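Local structure of alkaline phosphatase (Thermus thermophilus, 7KWD) at residues Y91-S96 with T108-L113. The protein is a homodimeric, zinc- and magnesium-binding member of the alkaline phosphatase family that probably hydrolyses phosphate monoesters through a phosphoserine intermediate. Sequence-based numbering, arbitrary orientation.
Sequences YVTESS and TVNGGL. With ZN (zinc ion), chain E.
The side chains of Glu94 and Asn110 run alongside one another head to tail, their carboxylate and amide planes 38° apart, where the start of helix 95-104 meets the loop that follows it. From CB the glutamate chain rises between its own backbone N and carbonyl carbon (chi1 48°) and then bends at chi2, a fold that brings the carboxylate over the first turn of the helix. Glu94 CG lies 3.5 Å from Asn110 CB, and Glu94 CD comes within 3.6 Å of Gly111 N. Glu94 OE1 rests against Asn110 CA at 3.3 Å. Glu94 OE2 takes the hydroxyl of Ser96 on its syn side, Ser96 OG to Glu94 OE2 2.6 Å, and Ser96 N from above the carboxylate plane as an N-cap bond. Ala97 N also donates to OE1, and Arg159 adds a salt bridge to OE2. Serine suits its place because Ser96 OG, having donated to Glu94, accepts from Gly111 N at 2.9 Å and ties the loop to the helix. The phi of Gly111 (131°) is one that glycine tolerates readily, which is why glycine sits there. Asn110 ND2 reaches Val92 O at 3.3 Å in a weak bond, while its stronger partner is Ser331 O of the second subunit. Between the capping residue and Ser96 sits Ser95, the predicted phosphoserine nucleophile, whose OG binds zinc at 2.1 Å with Asp47, Asp317 and His318. A buried carboxylate with this many donors probably stays ionised, fixing the helix start that presents Ser95 to the metal.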
loop_
_atom_site.group_PDB
_atom_site.type_symbol
_atom_site.label_atom_id
_atom_site.label_comp_id
_atom_site.label_asym_id
_atom_site.label_seq_id
_atom_site.Cartn_x
_atom_site.Cartn_y
_atom_site.Cartn_z
ATOM N N TYR A 91 2.996 8.509 13.751
ATOM C CA TYR A 91 3.025 8.153 12.341
ATOM C C TYR A 91 1.859 7.300 11.912
ATOM O O TYR A 91 1.735 7.049 10.717
ATOM C CB TYR A 91 4.331 7.459 12.032
ATOM C CG TYR A 91 5.345 8.522 11.877
ATOM C CD1 TYR A 91 5.384 9.224 10.725
ATOM C CD2 TYR A 91 6.175 8.913 12.908
ATOM C CE1 TYR A 91 6.218 10.199 10.549
ATOM C CE2 TYR A 91 7.045 9.933 12.720
ATOM C CZ TYR A 91 7.052 10.570 11.510
ATOM O OH TYR A 91 7.874 11.644 11.158
ATOM N N VAL A 92 0.978 6.909 12.824
ATOM C CA VAL A 92 -0.266 6.253 12.464
ATOM C C VAL A 92 -1.417 7.032 13.070
ATOM O O VAL A 92 -1.541 7.118 14.303
ATOM C CB VAL A 92 -0.299 4.796 12.926
ATOM C CG1 VAL A 92 -1.630 4.136 12.515
ATOM C CG2 VAL A 92 0.914 4.056 12.377
ATOM N N THR A 93 -2.269 7.576 12.216
ATOM C CA THR A 93 -3.351 8.431 12.667
ATOM C C THR A 93 -4.540 7.566 13.042
ATOM O O THR A 93 -4.627 6.405 12.663
ATOM C CB THR A 93 -3.746 9.401 11.553
ATOM O OG1 THR A 93 -4.633 10.414 12.019
ATOM C CG2 THR A 93 -4.428 8.633 10.447
ATOM N N GLU A 94 -5.504 8.159 13.721
ATOM C CA GLU A 94 -6.856 7.587 13.644
ATOM C C GLU A 94 -7.777 8.635 13.018
ATOM O O GLU A 94 -7.334 9.681 12.514
ATOM C CB GLU A 94 -7.321 7.054 15.002
ATOM C CG GLU A 94 -7.117 7.998 16.144
ATOM C CD GLU A 94 -7.943 9.276 15.957
ATOM O OE1 GLU A 94 -7.382 10.261 15.419
ATOM O OE2 GLU A 94 -9.154 9.295 16.314
ATOM N N SER A 95 -9.074 8.338 13.053
ATOM C CA SER A 95 -10.010 9.002 12.156
ATOM C C SER A 95 -10.239 10.469 12.507
ATOM O O SER A 95 -10.445 11.291 11.604
ATOM C CB SER A 95 -11.331 8.251 12.157
ATOM O OG SER A 95 -11.381 7.320 11.122
ATOM N N SER A 96 -10.258 10.829 13.804
ATOM C CA SER A 96 -10.543 12.229 14.149
ATOM C C SER A 96 -9.405 13.138 13.712
ATOM O O SER A 96 -9.640 14.195 13.112
ATOM C CB SER A 96 -10.800 12.401 15.652
ATOM O OG SER A 96 -9.749 11.872 16.423
ATOM N N THR A 108 -3.498 17.453 14.315
ATOM C CA THR A 108 -3.966 17.391 15.697
ATOM C C THR A 108 -3.524 16.070 16.305
ATOM O O THR A 108 -2.984 15.185 15.636
ATOM C CB THR A 108 -5.491 17.537 15.796
ATOM O OG1 THR A 108 -6.123 16.449 15.102
ATOM C CG2 THR A 108 -5.911 18.832 15.153
ATOM N N VAL A 109 -3.695 15.991 17.604
ATOM C CA VAL A 109 -3.470 14.763 18.346
ATOM C C VAL A 109 -4.659 13.845 18.118
ATOM O O VAL A 109 -5.806 14.308 18.025
ATOM C CB VAL A 109 -3.278 15.101 19.826
ATOM C CG1 VAL A 109 -3.414 13.851 20.641
ATOM C CG2 VAL A 109 -1.909 15.804 20.016
ATOM N N ASN A 110 -4.394 12.539 18.021
ATOM C CA ASN A 110 -5.467 11.568 17.821
ATOM C C ASN A 110 -6.506 11.716 18.920
ATOM O O ASN A 110 -6.155 11.741 20.108
ATOM C CB ASN A 110 -4.907 10.132 17.826
ATOM C CG ASN A 110 -3.969 9.847 16.634
ATOM O OD1 ASN A 110 -3.858 10.655 15.706
ATOM N ND2 ASN A 110 -3.289 8.685 16.668
ATOM N N GLY A 111 -7.781 11.840 18.539
ATOM C CA GLY A 111 -8.816 11.792 19.562
ATOM C C GLY A 111 -9.897 12.852 19.602
ATOM O O GLY A 111 -11.079 12.528 19.772
ATOM N N GLY A 112 -9.523 14.114 19.499
ATOM C CA GLY A 112 -10.506 15.173 19.473
ATOM C C GLY A 112 -10.984 15.544 18.065
ATOM O O GLY A 112 -10.319 15.287 17.061
ATOM N N LEU A 113 -12.170 16.139 18.023
ATOM C CA LEU A 113 -12.806 16.611 16.796
ATOM C C LEU A 113 -12.619 18.115 16.678
ATOM O O LEU A 113 -13.070 18.862 17.547
ATOM C CB LEU A 113 -14.300 16.290 16.805
ATOM C CG LEU A 113 -14.655 14.808 16.810
ATOM C CD1 LEU A 113 -16.169 14.602 16.961
ATOM C CD2 LEU A 113 -14.154 14.140 15.522
HETATM ZN ZN ZN E . -10.539 6.431 9.465
#